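Local coordinates for protein MATE family efflux transporter (Vibrio cholerae, PDB 6IDP) that probably exports drugs and other toxic compounds across the bacterial inner membrane as a proton-dependent MATE-family multidrug transporter, at residues K83-Y86 / A87-G91; Q308-R311 / I312-F316; Q315-L318 / G319-L323. All coordinates share one frame; numbering follows the deposited sequence.

Contact 1 of 3, residues K83-Y86 / A87-G91; sequences KTEY and AKQLG. With OLC ((2R)-2,3-dihydroxypropyl (9Z)-octadec-9-enoate), chain J.
Leu-90 lays its CD1 methyl over one face of the Tyr-86 ring, a CH-pi contact in which CD1 stands 3.8 Å from the ring centroid and 27° off the ring normal. CD1 sits toward the CE2 side of the ring, while the second methyl, CD2, reaches the neighbourhood of CE1 and OH. On the opposite face lies the acyl chain of a monoolein lipid, chain J, whose C16 comes to 3.5 Å from Tyr-86 CG, so the phenol is sandwiched between leucine and lipid. The same lipid chain runs on past the extended side chain of Lys-83, from CG to NZ. Tyr-86 is swung outward by its first torsion, with CG opposite the backbone N (chi1 174°), and Leu-90, one turn on, sends CG back toward it.

On another side of the helix Glu-85 bends at chi2 (68°), bringing its carboxylate round toward Lys-88 and Gln-89. OE2 forms a long salt bridge with Lys-88 NZ at 3.8 Å. The amide of Gln-89 stands almost perpendicular to the carboxylate and makes no hydrogen bond with it; its NE2 is instead given to the backbone O of Gln-220.

Beneath these groups is the first turn of helix 84-111. Lys-83 is its N-cap residue, and its O accepts from Ala-87 N at 3.0 Å; Lys-88 N to Thr-84 O is weak, but Gln-89 N to Glu-85 O and Leu-90 N to Tyr-86 O carry the pattern on. Outside the turn, Leu-90 touches Val-74 and Ile-75 of helix 54-80, and both Leu-90 and Tyr-86 touch Ser-229 of helix 226-259. Chemically, this is a boundary: ring and aliphatic carbons meet lipid, while the carboxylate is probably favoured in its charged form by the helix N-terminus and, more weakly at this distance, by the lysine.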
ATOM      1  N   LYS A  83      27.128  -8.367   3.366  1.00 35.39           N
ATOM      2  CA  LYS A  83      26.794  -9.368   4.376  1.00 36.15           C
ATOM      3  C   LYS A  83      25.873 -10.441   3.801  1.00 34.09           C
ATOM      4  O   LYS A  83      24.693 -10.520   4.151  1.00 34.84           O
ATOM      5  CB  LYS A  83      26.147  -8.703   5.591  1.00 32.72           C
ATOM      6  CG  LYS A  83      27.063  -7.720   6.297  1.00 42.94           C
ATOM      7  CD  LYS A  83      26.319  -6.874   7.314  1.00 53.05           C
ATOM      8  CE  LYS A  83      27.283  -5.966   8.072  1.00 61.37           C
ATOM      9  NZ  LYS A  83      26.567  -4.971   8.927  1.00 66.20           N
ATOM     10  N   THR A  84      26.437 -11.268   2.927  1.00 31.16           N
ATOM     11  CA  THR A  84      25.680 -12.247   2.155  1.00 35.46           C
ATOM     12  C   THR A  84      24.955 -13.284   3.010  1.00 39.61           C
ATOM     13  O   THR A  84      23.773 -13.553   2.799  1.00 43.98           O
ATOM     14  CB  THR A  84      26.601 -12.984   1.171  1.00 40.55           C
ATOM     15  OG1 THR A  84      27.307 -12.028   0.372  1.00 43.15           O
ATOM     16  CG2 THR A  84      25.796 -13.906   0.269  1.00 36.61           C
ATOM     17  N   GLU A  85      25.671 -13.875   3.963  1.00 37.10           N
ATOM     18  CA  GLU A  85      25.084 -14.890   4.829  1.00 45.45           C
ATOM     19  C   GLU A  85      23.983 -14.293   5.701  1.00 45.02           C
ATOM     20  O   GLU A  85      22.889 -14.846   5.807  1.00 38.08           O
ATOM     21  CB  GLU A  85      26.157 -15.536   5.707  1.00 52.28           C
ATOM     22  CG  GLU A  85      25.630 -16.618   6.640  1.00 73.25           C
ATOM     23  CD  GLU A  85      25.150 -17.855   5.900  1.00 86.62           C
ATOM     24  OE1 GLU A  85      24.277 -18.571   6.435  1.00 88.61           O
ATOM     25  OE2 GLU A  85      25.652 -18.115   4.785  1.00 87.78           O
ATOM     26  N   TYR A  86      24.281 -13.152   6.309  1.00 28.28           N
ATOM     27  CA  TYR A  86      23.360 -12.505   7.231  1.00 34.18           C
ATOM     28  C   TYR A  86      22.068 -12.077   6.537  1.00 39.22           C
ATOM     29  O   TYR A  86      20.985 -12.174   7.114  1.00 35.56           O
ATOM     30  CB  TYR A  86      24.043 -11.302   7.886  1.00 35.00           C
ATOM     31  CG  TYR A  86      23.139 -10.456   8.750  1.00 35.96           C
ATOM     32  CD1 TYR A  86      22.533 -10.982   9.882  1.00 37.33           C
ATOM     33  CD2 TYR A  86      22.909  -9.121   8.443  1.00 35.10           C
ATOM     34  CE1 TYR A  86      21.709 -10.205  10.676  1.00 41.32           C
ATOM     35  CE2 TYR A  86      22.091  -8.335   9.231  1.00 39.23           C
ATOM     36  CZ  TYR A  86      21.492  -8.882  10.346  1.00 47.10           C
ATOM     37  OH  TYR A  86      20.676  -8.099  11.130  1.00 52.03           O
ATOM     38  N   ALA A  87      22.185 -11.620   5.294  1.00 35.14           N
ATOM     39  CA  ALA A  87      21.025 -11.166   4.538  1.00 31.74           C
ATOM     40  C   ALA A  87      20.042 -12.301   4.251  1.00 30.82           C
ATOM     41  O   ALA A  87      18.828 -12.113   4.349  1.00 25.30           O
ATOM     42  CB  ALA A  87      21.467 -10.511   3.238  1.00 30.38           C
ATOM     43  N   LYS A  88      20.554 -13.477   3.899  1.00 28.46           N
ATOM     44  CA  LYS A  88      19.666 -14.593   3.574  1.00 38.64           C
ATOM     45  C   LYS A  88      19.159 -15.299   4.831  1.00 36.40           C
ATOM     46  O   LYS A  88      18.124 -15.957   4.797  1.00 37.63           O
ATOM     47  CB  LYS A  88      20.359 -15.587   2.639  1.00 38.54           C
ATOM     48  CG  LYS A  88      21.483 -16.384   3.255  1.00 49.02           C
ATOM     49  CD  LYS A  88      21.977 -17.422   2.263  1.00 54.63           C
ATOM     50  CE  LYS A  88      23.068 -18.286   2.858  1.00 68.42           C
ATOM     51  NZ  LYS A  88      23.475 -19.381   1.930  1.00 79.23           N
ATOM     52  N   GLN A  89      19.884 -15.159   5.936  1.00 35.17           N
ATOM     53  CA  GLN A  89      19.380 -15.616   7.226  1.00 32.90           C
ATOM     54  C   GLN A  89      18.198 -14.752   7.647  1.00 34.91           C
ATOM     55  O   GLN A  89      17.216 -15.246   8.194  1.00 33.64           O
ATOM     56  CB  GLN A  89      20.471 -15.572   8.297  1.00 29.34           C
ATOM     57  CG  GLN A  89      21.547 -16.632   8.157  1.00 28.60           C
ATOM     58  CD  GLN A  89      22.693 -16.412   9.122  1.00 37.01           C
ATOM     59  OE1 GLN A  89      23.045 -15.276   9.434  1.00 44.40           O
ATOM     60  NE2 GLN A  89      23.277 -17.499   9.608  1.00 36.42           N
ATOM     61  N   LEU A  90      18.307 -13.453   7.391  1.00 37.76           N
ATOM     62  CA  LEU A  90      17.225 -12.519   7.671  1.00 33.17           C
ATOM     63  C   LEU A  90      15.993 -12.861   6.846  1.00 29.61           C
ATOM     64  O   LEU A  90      14.866 -12.727   7.319  1.00 24.61           O
ATOM     65  CB  LEU A  90      17.655 -11.079   7.380  1.00 38.35           C
ATOM     66  CG  LEU A  90      18.581 -10.388   8.379  1.00 46.58           C
ATOM     67  CD1 LEU A  90      18.919  -8.990   7.888  1.00 43.02           C
ATOM     68  CD2 LEU A  90      17.942 -10.336   9.757  1.00 51.63           C
ATOM     69  N   GLY A  91      16.221 -13.297   5.610  1.00 32.57           N
ATOM     70  CA  GLY A  91      15.139 -13.677   4.720  1.00 30.98           C
ATOM     71  C   GLY A  91      14.335 -14.817   5.305  1.00 29.68           C
ATOM     72  O   GLY A  91      13.102 -14.800   5.280  1.00 30.06           O
TER
HETATM   73  C18 OLC J 509      28.034  -9.829   9.688  1.00 53.58           C
HETATM   74  C17 OLC J 509      27.327  -8.974  10.718  1.00 57.22           C
HETATM   75  C16 OLC J 509      25.839  -9.249  10.672  1.00 56.46           C
HETATM   76  C15 OLC J 509      25.124  -8.332  11.640  1.00 59.20           C
HETATM   77  C13 OLC J 509      24.486  -5.990  12.108  1.00 60.79           C
HETATM   78  C14 OLC J 509      25.175  -6.911  11.125  1.00 58.13           C

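Contact 2 of 3, residues Q308-R311 / I312-F316; sequences QLVR and IACQF. With OLC ((2R)-2,3-dihydroxypropyl (9Z)-octadec-9-enoate), chain P; OLC ((2R)-2,3-dihydroxypropyl (9Z)-octadec-9-enoate), chain G.
Ile-312 closes an alpha-helical turn on Gln-308 within helix 303-330, one of the membrane helices of the MATE fold: its N donates to Gln-308 O at 2.9 Å, and its CG1 lies against that same oxygen. Ile-312 turns CG1 to the side of its own backbone N (chi1 -69°), which carries this branch back along the helix, and CD1 continues outward.

Gln-315 repeats the gesture one turn later. Its CG approaches Arg-311 O to 3.1 Å, the oxygen that also accepts the Gln-315 backbone N-H, and the extended chain then carries the amide back along the helix, leaving NE2 4.4 Å from Arg-311 CB. Cys-314 likewise folds SG back, setting it 4.2 Å from Val-310 CG1; both residues pack on Met-369 of helix 360-375, whereas Leu-309 meets Leu-290 and Met-293 of helix 281-299.

Lipid lines the outer flanks. Arg-311 is stretched from CG to NE, and the monoolein of chain G runs by its CB, CG and NH1 and on to Cys-314 CB. Phe-316 takes a different course, with CG opposite its backbone N (chi1 170°), and a second monoolein, chain P, lies over one ring face, its C13 at 3.6 Å from Phe-316 CD1.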
ATOM      1  N   GLN A 308      21.161  11.366  -6.144  1.00 27.31           N
ATOM      2  CA  GLN A 308      20.803  11.472  -7.557  1.00 28.07           C
ATOM      3  C   GLN A 308      19.508  10.714  -7.886  1.00 28.18           C
ATOM      4  O   GLN A 308      18.608  11.262  -8.518  1.00 29.95           O
ATOM      5  CB  GLN A 308      21.953  10.969  -8.439  1.00 29.28           C
ATOM      6  CG  GLN A 308      23.203  11.840  -8.364  1.00 30.67           C
ATOM      7  CD  GLN A 308      24.297  11.410  -9.328  1.00 36.23           C
ATOM      8  OE1 GLN A 308      24.503  10.220  -9.573  1.00 36.87           O
ATOM      9  NE2 GLN A 308      25.013  12.386  -9.874  1.00 41.57           N
ATOM     10  N   LEU A 309      19.416   9.463  -7.446  1.00 28.17           N
ATOM     11  CA  LEU A 309      18.255   8.624  -7.746  1.00 25.50           C
ATOM     12  C   LEU A 309      16.961   9.185  -7.154  1.00 32.38           C
ATOM     13  O   LEU A 309      15.900   9.114  -7.780  1.00 30.37           O
ATOM     14  CB  LEU A 309      18.482   7.198  -7.236  1.00 25.26           C
ATOM     15  CG  LEU A 309      17.373   6.178  -7.500  1.00 36.29           C
ATOM     16  CD1 LEU A 309      17.103   6.034  -8.993  1.00 32.94           C
ATOM     17  CD2 LEU A 309      17.729   4.833  -6.884  1.00 32.06           C
ATOM     18  N   VAL A 310      17.049   9.743  -5.950  1.00 29.07           N
ATOM     19  CA  VAL A 310      15.881  10.321  -5.300  1.00 29.22           C
ATOM     20  C   VAL A 310      15.391  11.552  -6.063  1.00 32.02           C
ATOM     21  O   VAL A 310      14.187  11.730  -6.268  1.00 32.97           O
ATOM     22  CB  VAL A 310      16.177  10.692  -3.829  1.00 28.83           C
ATOM     23  CG1 VAL A 310      15.062  11.559  -3.250  1.00 29.05           C
ATOM     24  CG2 VAL A 310      16.356   9.431  -2.995  1.00 23.13           C
ATOM     25  N   ARG A 311      16.326  12.390  -6.497  1.00 34.15           N
ATOM     26  CA  ARG A 311      15.971  13.576  -7.266  1.00 38.41           C
ATOM     27  C   ARG A 311      15.379  13.193  -8.620  1.00 33.44           C
ATOM     28  O   ARG A 311      14.437  13.832  -9.089  1.00 28.78           O
ATOM     29  CB  ARG A 311      17.190  14.485  -7.444  1.00 39.19           C
ATOM     30  CG  ARG A 311      17.526  15.289  -6.197  1.00 44.11           C
ATOM     31  CD  ARG A 311      18.838  16.041  -6.335  1.00 45.83           C
ATOM     32  NE  ARG A 311      19.055  16.954  -5.216  1.00 55.04           N
ATOM     33  CZ  ARG A 311      18.798  18.258  -5.254  1.00 60.48           C
ATOM     34  NH1 ARG A 311      18.323  18.810  -6.361  1.00 60.03           N
ATOM     35  NH2 ARG A 311      19.022  19.011  -4.186  1.00 64.71           N
ATOM     36  N   ILE A 312      15.929  12.153  -9.239  1.00 30.71           N
ATOM     37  CA  ILE A 312      15.366  11.610 -10.472  1.00 34.24           C
ATOM     38  C   ILE A 312      13.925  11.163 -10.241  1.00 33.15           C
ATOM     39  O   ILE A 312      13.031  11.493 -11.017  1.00 32.18           O
ATOM     40  CB  ILE A 312      16.194  10.422 -11.007  1.00 33.40           C
ATOM     41  CG1 ILE A 312      17.555  10.899 -11.508  1.00 28.90           C
ATOM     42  CG2 ILE A 312      15.454   9.709 -12.131  1.00 35.85           C
ATOM     43  CD1 ILE A 312      18.459   9.773 -11.974  1.00 29.55           C
ATOM     44  N   ALA A 313      13.712  10.423  -9.157  1.00 31.48           N
ATOM     45  CA  ALA A 313      12.382   9.954  -8.789  1.00 31.57           C
ATOM     46  C   ALA A 313      11.415  11.113  -8.558  1.00 30.89           C
ATOM     47  O   ALA A 313      10.263  11.061  -8.986  1.00 26.40           O
ATOM     48  CB  ALA A 313      12.458   9.078  -7.547  1.00 23.00           C
ATOM     49  N   CYS A 314      11.887  12.152  -7.875  1.00 29.99           N
ATOM     50  CA  CYS A 314      11.051  13.314  -7.593  1.00 30.01           C
ATOM     51  C   CYS A 314      10.703  14.069  -8.871  1.00 31.18           C
ATOM     52  O   CYS A 314       9.585  14.564  -9.017  1.00 37.24           O
ATOM     53  CB  CYS A 314      11.742  14.253  -6.602  1.00 25.51           C
ATOM     54  SG  CYS A 314      11.768  13.649  -4.899  1.00 30.52           S
ATOM     55  N   GLN A 315      11.659  14.155  -9.791  1.00 28.85           N
ATOM     56  CA  GLN A 315      11.426  14.814 -11.070  1.00 33.96           C
ATOM     57  C   GLN A 315      10.330  14.111 -11.857  1.00 36.25           C
ATOM     58  O   GLN A 315       9.440  14.761 -12.407  1.00 34.13           O
ATOM     59  CB  GLN A 315      12.707  14.866 -11.901  1.00 37.56           C
ATOM     60  CG  GLN A 315      13.738  15.848 -11.387  1.00 50.14           C
ATOM     61  CD  GLN A 315      15.064  15.720 -12.107  1.00 56.09           C
ATOM     62  OE1 GLN A 315      15.112  15.355 -13.282  1.00 59.59           O
ATOM     63  NE2 GLN A 315      16.150  16.013 -11.402  1.00 58.77           N
ATOM     64  N   PHE A 316      10.395  12.784 -11.911  1.00 29.21           N
ATOM     65  CA  PHE A 316       9.380  12.019 -12.619  1.00 31.86           C
ATOM     66  C   PHE A 316       8.001  12.250 -12.010  1.00 30.92           C
ATOM     67  O   PHE A 316       7.049  12.552 -12.723  1.00 32.12           O
ATOM     68  CB  PHE A 316       9.706  10.524 -12.616  1.00 29.38           C
ATOM     69  CG  PHE A 316       8.581   9.665 -13.125  1.00 29.00           C
ATOM     70  CD1 PHE A 316       8.368   9.510 -14.486  1.00 34.59           C
ATOM     71  CD2 PHE A 316       7.728   9.025 -12.243  1.00 32.63           C
ATOM     72  CE1 PHE A 316       7.326   8.727 -14.955  1.00 34.01           C
ATOM     73  CE2 PHE A 316       6.679   8.239 -12.709  1.00 35.16           C
ATOM     74  CZ  PHE A 316       6.482   8.091 -14.065  1.00 25.66           C
TER
HETATM   75  C18 OLC P 515       6.728   3.021 -14.871  1.00 56.72           C
HETATM   76  C10 OLC P 515      12.135   7.893 -16.136  1.00 68.99           C
HETATM   77  C9  OLC P 515      12.758   8.045 -17.326  1.00 68.38           C
HETATM   78  C17 OLC P 515       6.812   4.532 -14.890  1.00 52.23           C
HETATM   79  C11 OLC P 515      12.588   6.830 -15.155  1.00 67.75           C
HETATM   80  C8  OLC P 515      13.927   7.161 -17.711  1.00 63.73           C
HETATM   81  C16 OLC P 515       8.264   4.963 -14.911  1.00 45.49           C
HETATM   82  C12 OLC P 515      11.955   7.060 -13.799  1.00 61.89           C
HETATM   83  C7  OLC P 515      14.111   7.176 -19.214  1.00 61.84           C
HETATM   84  C15 OLC P 515       8.841   4.879 -13.516  1.00 37.86           C
HETATM   85  C13 OLC P 515      10.486   6.694 -13.832  1.00 56.61           C
HETATM   86  C6  OLC P 515      15.292   8.044 -19.593  1.00 61.25           C
HETATM   87  C14 OLC P 515      10.315   5.216 -13.564  1.00 48.56           C
HETATM   88  C5  OLC P 515      16.582   7.326 -19.266  1.00 63.13           C
HETATM   89  C18 OLC G 506       5.828  20.087  -4.527  1.00 53.50           C
HETATM   90  C10 OLC G 506      14.054  17.502  -6.732  1.00 30.91           C
HETATM   91  C9  OLC G 506      14.946  17.826  -7.691  1.00 34.69           C
HETATM   92  C17 OLC G 506       6.614  20.123  -3.235  1.00 54.38           C
HETATM   93  C11 OLC G 506      13.269  18.598  -6.042  1.00 44.54           C
HETATM   94  C16 OLC G 506       7.728  19.098  -3.284  1.00 46.67           C
HETATM   95  C12 OLC G 506      12.090  18.017  -5.290  1.00 42.41           C
HETATM   96  C15 OLC G 506       8.955  19.681  -3.954  1.00 43.29           C
HETATM   97  C13 OLC G 506      11.262  19.149  -4.718  1.00 40.09           C
HETATM   98  C14 OLC G 506      10.002  18.594  -4.089  1.00 42.46           C

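Contact 3 of 3, residues Q315-L318 / G319-L323; sequences QFVL and GFQLL. With OLC ((2R)-2,3-dihydroxypropyl (9Z)-octadec-9-enoate), chain P; OLC ((2R)-2,3-dihydroxypropyl (9Z)-octadec-9-enoate), chain F.
Two phenylalanines four residues apart on the lipid-facing side of transmembrane helix 303-330 make this an i to i+4 aromatic pair. Phe-316 and Phe-320 lie side by side and point the same way, with ring planes 15° apart and centroids separated by 4.9 Å. The rings are slid far enough that they barely overlap: Phe-316 CZ comes over the face of the other ring, 3.7 Å from Phe-320 CG, while Phe-320 CB rests over the Phe-316 face in a CH-pi contact 4.0 Å from its centroid. Phe-320 holds CG opposite its backbone N (chi1 -174°), which brings its ring alongside its neighbour.

Under the pair, Phe-320 N donates to Phe-316 O at 2.7 Å in a nearly straight bond, part of the helix turn that sets the two residues on the same side. Met-286 and Ala-282 of helix 281-299 adjoin the two rings.

Round the helix, Leu-322 N reaches Leu-318 O at 3.2 Å, a more bent bond (138° at the hydrogen). The terminal C18 of a monoolein, chain F, approaches that carbonyl oxygen as well, and its chain passes Leu-322 CB and CD2. Phenylalanine and leucine side chains meeting acyl chains beside a regularly hydrogen-bonded backbone are typical of a membrane-spanning helix at the lipid boundary.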
ATOM      1  N   GLN A 315      11.659  14.155  -9.791  1.00 28.85           N
ATOM      2  CA  GLN A 315      11.426  14.814 -11.070  1.00 33.96           C
ATOM      3  C   GLN A 315      10.330  14.111 -11.857  1.00 36.25           C
ATOM      4  O   GLN A 315       9.440  14.761 -12.407  1.00 34.13           O
ATOM      5  CB  GLN A 315      12.707  14.866 -11.901  1.00 37.56           C
ATOM      6  CG  GLN A 315      13.738  15.848 -11.387  1.00 50.14           C
ATOM      7  CD  GLN A 315      15.064  15.720 -12.107  1.00 56.09           C
ATOM      8  OE1 GLN A 315      15.112  15.355 -13.282  1.00 59.59           O
ATOM      9  NE2 GLN A 315      16.150  16.013 -11.402  1.00 58.77           N
ATOM     10  N   PHE A 316      10.395  12.784 -11.911  1.00 29.21           N
ATOM     11  CA  PHE A 316       9.380  12.019 -12.619  1.00 31.86           C
ATOM     12  C   PHE A 316       8.001  12.250 -12.010  1.00 30.92           C
ATOM     13  O   PHE A 316       7.049  12.552 -12.723  1.00 32.12           O
ATOM     14  CB  PHE A 316       9.706  10.524 -12.616  1.00 29.38           C
ATOM     15  CG  PHE A 316       8.581   9.665 -13.125  1.00 29.00           C
ATOM     16  CD1 PHE A 316       8.368   9.510 -14.486  1.00 34.59           C
ATOM     17  CD2 PHE A 316       7.728   9.025 -12.243  1.00 32.63           C
ATOM     18  CE1 PHE A 316       7.326   8.727 -14.955  1.00 34.01           C
ATOM     19  CE2 PHE A 316       6.679   8.239 -12.709  1.00 35.16           C
ATOM     20  CZ  PHE A 316       6.482   8.091 -14.065  1.00 25.66           C
ATOM     21  N   VAL A 317       7.904  12.108 -10.690  1.00 29.35           N
ATOM     22  CA  VAL A 317       6.633  12.245  -9.990  1.00 30.24           C
ATOM     23  C   VAL A 317       5.976  13.600 -10.243  1.00 32.47           C
ATOM     24  O   VAL A 317       4.794  13.669 -10.580  1.00 31.07           O
ATOM     25  CB  VAL A 317       6.809  12.042  -8.473  1.00 26.00           C
ATOM     26  CG1 VAL A 317       5.554  12.471  -7.726  1.00 21.76           C
ATOM     27  CG2 VAL A 317       7.143  10.590  -8.173  1.00 27.05           C
ATOM     28  N   LEU A 318       6.746  14.673 -10.095  1.00 31.09           N
ATOM     29  CA  LEU A 318       6.237  16.017 -10.340  1.00 33.53           C
ATOM     30  C   LEU A 318       5.781  16.196 -11.787  1.00 37.58           C
ATOM     31  O   LEU A 318       4.698  16.719 -12.041  1.00 34.68           O
ATOM     32  CB  LEU A 318       7.302  17.060  -9.996  1.00 30.51           C
ATOM     33  CG  LEU A 318       7.595  17.167  -8.502  1.00 29.13           C
ATOM     34  CD1 LEU A 318       8.662  18.214  -8.232  1.00 29.38           C
ATOM     35  CD2 LEU A 318       6.312  17.488  -7.755  1.00 25.06           C
ATOM     36  N   GLY A 319       6.609  15.756 -12.728  1.00 33.98           N
ATOM     37  CA  GLY A 319       6.285  15.879 -14.137  1.00 33.38           C
ATOM     38  C   GLY A 319       5.101  15.025 -14.557  1.00 33.55           C
ATOM     39  O   GLY A 319       4.195  15.495 -15.242  1.00 33.23           O
ATOM     40  N   PHE A 320       5.112  13.767 -14.134  1.00 31.52           N
ATOM     41  CA  PHE A 320       4.091  12.799 -14.520  1.00 29.55           C
ATOM     42  C   PHE A 320       2.709  13.169 -13.974  1.00 31.85           C
ATOM     43  O   PHE A 320       1.712  13.103 -14.697  1.00 27.28           O
ATOM     44  CB  PHE A 320       4.507  11.404 -14.041  1.00 30.70           C
ATOM     45  CG  PHE A 320       3.601  10.297 -14.494  1.00 31.90           C
ATOM     46  CD1 PHE A 320       3.542   9.927 -15.829  1.00 33.92           C
ATOM     47  CD2 PHE A 320       2.838   9.597 -13.574  1.00 32.89           C
ATOM     48  CE1 PHE A 320       2.715   8.893 -16.240  1.00 37.51           C
ATOM     49  CE2 PHE A 320       2.012   8.563 -13.976  1.00 35.97           C
ATOM     50  CZ  PHE A 320       1.948   8.211 -15.310  1.00 39.31           C
ATOM     51  N   GLN A 321       2.648  13.570 -12.706  1.00 28.08           N
ATOM     52  CA  GLN A 321       1.375  13.962 -12.110  1.00 26.70           C
ATOM     53  C   GLN A 321       0.880  15.313 -12.639  1.00 24.97           C
ATOM     54  O   GLN A 321      -0.314  15.594 -12.590  1.00 23.69           O
ATOM     55  CB  GLN A 321       1.481  14.005 -10.580  1.00 30.09           C
ATOM     56  CG  GLN A 321       1.911  12.688  -9.928  1.00 31.08           C
ATOM     57  CD  GLN A 321       1.004  11.522 -10.274  1.00 32.98           C
ATOM     58  OE1 GLN A 321      -0.217  11.672 -10.370  1.00 29.13           O
ATOM     59  NE2 GLN A 321       1.600  10.349 -10.466  1.00 29.03           N
ATOM     60  N   LEU A 322       1.791  16.145 -13.137  1.00 30.33           N
ATOM     61  CA  LEU A 322       1.388  17.406 -13.761  1.00 31.38           C
ATOM     62  C   LEU A 322       0.639  17.134 -15.062  1.00 35.35           C
ATOM     63  O   LEU A 322      -0.404  17.735 -15.327  1.00 32.94           O
ATOM     64  CB  LEU A 322       2.596  18.309 -14.025  1.00 25.68           C
ATOM     65  CG  LEU A 322       2.337  19.581 -14.844  1.00 31.41           C
ATOM     66  CD1 LEU A 322       1.257  20.444 -14.207  1.00 29.75           C
ATOM     67  CD2 LEU A 322       3.617  20.385 -15.020  1.00 29.61           C
ATOM     68  N   LEU A 323       1.181  16.224 -15.867  1.00 29.90           N
ATOM     69  CA  LEU A 323       0.542  15.821 -17.116  1.00 28.21           C
ATOM     70  C   LEU A 323      -0.838  15.215 -16.883  1.00 32.44           C
ATOM     71  O   LEU A 323      -1.802  15.574 -17.560  1.00 32.20           O
ATOM     72  CB  LEU A 323       1.421  14.823 -17.865  1.00 27.31           C
ATOM     73  CG  LEU A 323       2.725  15.396 -18.409  1.00 45.62           C
ATOM     74  CD1 LEU A 323       3.415  14.374 -19.298  1.00 50.40           C
ATOM     75  CD2 LEU A 323       2.459  16.693 -19.160  1.00 40.96           C
TER
HETATM   76  C18 OLC P 515       6.728   3.021 -14.871  1.00 56.72           C
HETATM   77  C10 OLC P 515      12.135   7.893 -16.136  1.00 68.99           C
HETATM   78  C9  OLC P 515      12.758   8.045 -17.326  1.00 68.38           C
HETATM   79  C17 OLC P 515       6.812   4.532 -14.890  1.00 52.23           C
HETATM   80  C11 OLC P 515      12.588   6.830 -15.155  1.00 67.75           C
HETATM   81  C8  OLC P 515      13.927   7.161 -17.711  1.00 63.73           C
HETATM   82  C16 OLC P 515       8.264   4.963 -14.911  1.00 45.49           C
HETATM   83  C12 OLC P 515      11.955   7.060 -13.799  1.00 61.89           C
HETATM   84  C7  OLC P 515      14.111   7.176 -19.214  1.00 61.84           C
HETATM   85  C15 OLC P 515       8.841   4.879 -13.516  1.00 37.86           C
HETATM   86  C13 OLC P 515      10.486   6.694 -13.832  1.00 56.61           C
HETATM   87  C6  OLC P 515      15.292   8.044 -19.593  1.00 61.25           C
HETATM   88  C14 OLC P 515      10.315   5.216 -13.564  1.00 48.56           C
HETATM   89  C5  OLC P 515      16.582   7.326 -19.266  1.00 63.13           C
HETATM   90  C18 OLC F 505       2.484  18.002 -10.168  1.00 62.60           C
HETATM   91  C10 OLC F 505       7.180  20.048 -13.091  1.00 60.06           C
HETATM   92  C9  OLC F 505       8.355  19.399 -13.250  1.00 56.57           C
HETATM   93  C17 OLC F 505       2.171  19.476 -10.299  1.00 68.39           C
HETATM   94  C11 OLC F 505       6.935  20.956 -11.902  1.00 61.27           C
HETATM   95  C8  OLC F 505       9.477  19.553 -12.246  1.00 54.17           C
HETATM   96  C16 OLC F 505       3.018  20.259  -9.322  1.00 66.70           C
HETATM   97  C12 OLC F 505       5.604  21.664 -12.065  1.00 66.19           C
HETATM   98  C15 OLC F 505       2.810  21.739  -9.550  1.00 66.20           C
HETATM   99  C13 OLC F 505       4.992  21.922 -10.704  1.00 70.49           C
HETATM  100  C14 OLC F 505       3.498  22.139 -10.838  1.00 68.84           C

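In the fold
Along the chain contact 1 comes first, at the start of helix 84-111 in the first MatE sequence region; contacts 2 and 3 follow much later, both on helix 303-330 in the second. Contact 1 stands apart, its centre about 29 Å from that of contact 2 and about 37 Å from that of contact 3. The latter two have centres about 11 Å apart and overlap at Gln-315 and Phe-316, so they form successive turns of one helix, and both meet the monoolein of chain P through the shared Phe-316. Bound lipid at all three sites is consistent with part of each turn facing the membrane, in both MatE regions.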